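Local coordinates for protein putative Acetyltransferase (Pyrococcus horikoshii, PDB 3DDD) that binds coenzyme A and probably transfers acyl groups from it, as a putative acetyltransferase of the GNAT family, at residues Asn165-Pro168 against Asn169-Glu173; Tyr280-Leu283 against Ala284-Lys287. One frame throughout, in Å; residues are numbered along the deposited sequence.

Interaction 1: Asn165-Pro168 against Asn169-Glu173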
loop_
_atom_site.group_PDB
_atom_site.type_symbol
_atom_site.label_atom_id
_atom_site.label_comp_id
_atom_site.label_asym_id
_atom_site.label_seq_id
_atom_site.Cartn_x
_atom_site.Cartn_y
_atom_site.Cartn_z
ATOM N N ASN A 165 15.895 -12.826 -10.428
ATOM C CA ASN A 165 14.620 -12.930 -11.154
ATOM C C ASN A 165 13.540 -13.801 -10.445
ATOM O O ASN A 165 12.362 -13.728 -10.798
ATOM C CB ASN A 165 14.854 -13.401 -12.606
ATOM C CG ASN A 165 15.577 -12.347 -13.489
ATOM O OD1 ASN A 165 15.467 -11.131 -13.287
ATOM N ND2 ASN A 165 16.295 -12.832 -14.490
ATOM N N LYS A 166 13.941 -14.606 -9.453
ATOM C CA LYS A 166 13.014 -15.428 -8.666
ATOM C C LYS A 166 13.244 -15.088 -7.194
ATOM O O LYS A 166 14.375 -14.842 -6.786
ATOM C CB LYS A 166 13.276 -16.937 -8.873
ATOM C CG LYS A 166 12.769 -17.543 -10.204
ATOM N N ILE A 167 12.165 -15.084 -6.411
ATOM C CA ILE A 167 12.248 -14.801 -5.010
ATOM C C ILE A 167 12.857 -16.020 -4.319
ATOM O O ILE A 167 12.297 -17.097 -4.436
ATOM C CB ILE A 167 10.860 -14.532 -4.401
ATOM C CG1 ILE A 167 10.176 -13.362 -5.116
ATOM C CG2 ILE A 167 11.011 -14.253 -2.915
ATOM C CD1 ILE A 167 8.808 -13.042 -4.645
ATOM N N PRO A 168 14.017 -15.866 -3.640
ATOM C CA PRO A 168 14.532 -16.986 -2.833
ATOM C C PRO A 168 13.835 -17.162 -1.496
ATOM O O PRO A 168 13.229 -16.223 -0.969
ATOM C CB PRO A 168 16.002 -16.622 -2.584
ATOM C CG PRO A 168 16.112 -15.158 -2.799
ATOM C CD PRO A 168 14.923 -14.705 -3.630
ATOM N N ASN A 169 13.975 -18.353 -0.931
ATOM C CA ASN A 169 13.316 -18.678 0.318
ATOM C C ASN A 169 13.765 -17.784 1.460
ATOM O O ASN A 169 12.959 -17.473 2.315
ATOM C CB ASN A 169 13.493 -20.162 0.686
ATOM C CG ASN A 169 12.609 -21.092 -0.149
ATOM O OD1 ASN A 169 11.484 -20.749 -0.527
ATOM N ND2 ASN A 169 13.111 -22.292 -0.419
ATOM N N TRP A 170 15.037 -17.386 1.492
ATOM C CA TRP A 170 15.523 -16.542 2.587
ATOM C C TRP A 170 14.887 -15.154 2.535
ATOM O O TRP A 170 14.800 -14.484 3.564
ATOM C CB TRP A 170 17.066 -16.431 2.621
ATOM C CG TRP A 170 17.674 -15.712 1.465
ATOM C CD1 TRP A 170 18.190 -16.277 0.322
ATOM C CD2 TRP A 170 17.851 -14.297 1.320
ATOM N NE1 TRP A 170 18.662 -15.308 -0.523
ATOM C CE2 TRP A 170 18.460 -14.081 0.054
ATOM C CE3 TRP A 170 17.541 -13.183 2.125
ATOM C CZ2 TRP A 170 18.787 -12.804 -0.409
ATOM C CZ3 TRP A 170 17.848 -11.910 1.658
ATOM C CH2 TRP A 170 18.469 -11.730 0.400
ATOM N N VAL A 171 14.475 -14.707 1.346
ATOM C CA VAL A 171 13.764 -13.433 1.207
ATOM C C VAL A 171 12.358 -13.591 1.749
ATOM O O VAL A 171 11.867 -12.740 2.484
ATOM C CB VAL A 171 13.744 -12.904 -0.283
ATOM C CG1 VAL A 171 12.643 -11.849 -0.502
ATOM C CG2 VAL A 171 15.136 -12.368 -0.698
ATOM N N LYS A 172 11.714 -14.700 1.406
ATOM C CA LYS A 172 10.400 -15.013 1.937
ATOM C C LYS A 172 10.426 -15.045 3.460
ATOM O O LYS A 172 9.526 -14.528 4.101
ATOM C CB LYS A 172 9.883 -16.348 1.388
ATOM C CG LYS A 172 9.759 -16.390 -0.135
ATOM C CD LYS A 172 9.271 -17.744 -0.686
ATOM C CE LYS A 172 8.975 -17.592 -2.174
ATOM N NZ LYS A 172 8.998 -18.875 -2.905
ATOM N N GLU A 173 11.470 -15.632 4.033
ATOM C CA GLU A 173 11.618 -15.731 5.493
ATOM C C GLU A 173 11.875 -14.391 6.179
ATOM O O GLU A 173 11.253 -14.080 7.176
ATOM C CB GLU A 173 12.725 -16.729 5.845
ATOM C CG GLU A 173 12.247 -18.190 5.792
ATOM C CD GLU A 173 13.349 -19.185 5.447
ATOM O OE1 GLU A 173 14.512 -18.984 5.890
ATOM O OE2 GLU A 173 13.041 -20.192 4.741
#

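Interaction 2: Tyr280-Leu283 against Ala284-Lys287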
loop_
_atom_site.group_PDB
_atom_site.type_symbol
_atom_site.label_atom_id
_atom_site.label_comp_id
_atom_site.label_asym_id
_atom_site.label_seq_id
_atom_site.Cartn_x
_atom_site.Cartn_y
_atom_site.Cartn_z
ATOM N N TYR A 280 12.408 -1.224 6.761
ATOM C CA TYR A 280 12.882 0.130 6.450
ATOM C C TYR A 280 11.954 0.879 5.522
ATOM O O TYR A 280 11.866 2.074 5.614
ATOM C CB TYR A 280 14.278 0.103 5.814
ATOM C CG TYR A 280 15.368 -0.183 6.794
ATOM C CD1 TYR A 280 15.612 -1.477 7.227
ATOM C CD2 TYR A 280 16.127 0.837 7.324
ATOM C CE1 TYR A 280 16.594 -1.752 8.160
ATOM C CE2 TYR A 280 17.119 0.569 8.275
ATOM C CZ TYR A 280 17.348 -0.726 8.675
ATOM O OH TYR A 280 18.331 -1.007 9.603
ATOM N N GLY A 281 11.282 0.161 4.631
ATOM C CA GLY A 281 10.421 0.756 3.635
ATOM C C GLY A 281 9.225 -0.148 3.430
ATOM O O GLY A 281 9.369 -1.330 3.084
ATOM N N ILE A 282 8.032 0.392 3.653
ATOM C CA ILE A 282 6.835 -0.401 3.472
ATOM C C ILE A 282 6.627 -0.618 1.976
ATOM O O ILE A 282 7.154 0.123 1.135
ATOM C CB ILE A 282 5.586 0.212 4.195
ATOM C CG1 ILE A 282 5.022 1.431 3.480
ATOM C CG2 ILE A 282 5.885 0.567 5.661
ATOM C CD1 ILE A 282 3.639 1.821 4.026
ATOM N N LEU A 283 5.846 -1.628 1.638
ATOM C CA LEU A 283 5.534 -1.910 0.242
ATOM C C LEU A 283 4.757 -0.751 -0.391
ATOM O O LEU A 283 5.189 -0.195 -1.373
ATOM C CB LEU A 283 4.782 -3.251 0.115
ATOM C CG LEU A 283 4.757 -3.830 -1.325
ATOM C CD1 LEU A 283 4.674 -5.367 -1.337
ATOM C CD2 LEU A 283 3.611 -3.243 -2.110
ATOM N N ALA A 284 3.614 -0.396 0.193
ATOM C CA ALA A 284 2.736 0.679 -0.329
ATOM C C ALA A 284 1.776 1.012 0.764
ATOM O O ALA A 284 1.458 0.153 1.553
ATOM C CB ALA A 284 1.960 0.234 -1.575
ATOM N N TYR A 285 1.309 2.251 0.846
ATOM C CA TYR A 285 0.255 2.591 1.821
ATOM C C TYR A 285 -1.017 1.698 1.622
ATOM O O TYR A 285 -1.679 1.312 2.586
ATOM C CB TYR A 285 -0.131 4.044 1.705
ATOM C CG TYR A 285 0.806 5.092 2.273
ATOM C CD1 TYR A 285 1.391 4.954 3.529
ATOM C CD2 TYR A 285 1.067 6.261 1.561
ATOM C CE1 TYR A 285 2.197 5.956 4.076
ATOM C CE2 TYR A 285 1.896 7.283 2.094
ATOM C CZ TYR A 285 2.460 7.122 3.345
ATOM O OH TYR A 285 3.256 8.118 3.876
ATOM N N ALA A 286 -1.306 1.321 0.381
ATOM C CA ALA A 286 -2.458 0.470 0.065
ATOM C C ALA A 286 -2.366 -0.966 0.596
ATOM O O ALA A 286 -3.408 -1.609 0.902
ATOM C CB ALA A 286 -2.657 0.439 -1.402
ATOM N N LYS A 287 -1.129 -1.460 0.718
ATOM C CA LYS A 287 -0.868 -2.873 0.917
ATOM C C LYS A 287 -0.132 -3.219 2.217
ATOM O O LYS A 287 -0.240 -4.329 2.723
ATOM C CB LYS A 287 -0.174 -3.378 -0.341
ATOM C CG LYS A 287 -1.241 -3.643 -1.401
ATOM C CD LYS A 287 -0.728 -4.019 -2.695
ATOM C CE LYS A 287 -1.818 -3.925 -3.734
ATOM N NZ LYS A 287 -2.134 -2.492 -4.159
#

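Interaction 1: Asn165-Pro168 against Asn169-Glu173
Trp170 sets CG between its own backbone N and carbonyl carbon (chi1 67°), which lays the indole alongside the Pro168 ring, the two side chains pointing the same way. CG of the proline comes within 3.4 Å of Trp170 NE1, an oblique approach at the pyrrole part of the indole. Val171 sends CG1 anti to its backbone N (chi1 161°) and CG2 back beside that N; CG2 then packs 3.6 Å from Pro168 CG and also lies over one face of the indole, offset toward the rim. On the other branch Val171 CG1 meets Ile167 CG2 at 3.8 Å, while Lys172 CG touches the same methyl at 3.7 Å. Pro168 is the N-cap residue, and its carbonyl opens the helix: Lys172 N donates to Pro168 O at 3.2 Å, whereas the bond from Val171 N is weak. An alanine at Trp170 takes the indole away, which would probably open a gap beside the Pro168 ring and leave Val171 CG2 less tightly held. This start of helix 169-179 follows strand 161-164; Ile167 packs on Leu187 and Met191 of helix 184-192, and Trp170 and Val171 on Cys199 of strand 196-200.

Interaction 2: Tyr280-Leu283 against Ala284-Lys287
The Tyr285 ring meets Ile282 obliquely, its CD1 lying 3.9 Å from Ile282 CD1, and also packs on Thr261 and Cys263 of strand 258-267 and on Ile240 of strand 238-242. The contact forms where strand 279-281, whose Tyr280 and Gly281 belong to the second GNAT domain, runs out into the C-terminal tail; those two residues both face Leu216 in a classic beta bulge. Ile282 holds CG1 between its backbone N and carbonyl carbon (chi1 75°) and extends onward (chi2 168°), a shape that brings CD1 to the tyrosine and to 3.7 Å from Ala284 O. The phenol is fixed at its far end as well, by a hydrogen bond between Tyr285 OH and Thr145 O; the ring thus has packing contacts with side chains around it and a polar tie at its hydroxyl. Leu283 points roughly at right angles to Ile282: its CD2 lies 3.9 Å from Ala284 CB, and its side chain packs on Val186, Leu187 and Tyr190 of helix 184-192. Lys287 CB lies loosely by the same methyl, 4.2 Å from Leu283 CD2, but the amino end leads away, to a hydrogen bond with Ser57 OG and a cation-pi contact with Phe81, joining the tail to helix 47-60 and strand 73-82, in the N-terminal GNAT half. Residues 284-287 form a type I beta turn, closed by Lys287 N donating to Ala284 O at 3.2 Å.

Interaction 1 comes first along the chain and interaction 2 near its end; their centres lie 18 Å apart and their nearest atoms about 9 Å, without touching. Helix 184-192 is common to both: Leu187 meets Ile167 of interaction 1 and Leu283 of interaction 2. Their positions differ in depth, interaction 1 being centred about 20 Å from the centre of the chain, at the surface, and interaction 2 about 5 Å from it. Interaction 2 is the nearer to coenzyme A, though not in direct contact: the Tyr285 side chain is about 7 Å from the bound coenzyme A and about 8 Å from the side chain of Ser127, a CoA-binding residue. Interaction 1 lies away from that pocket.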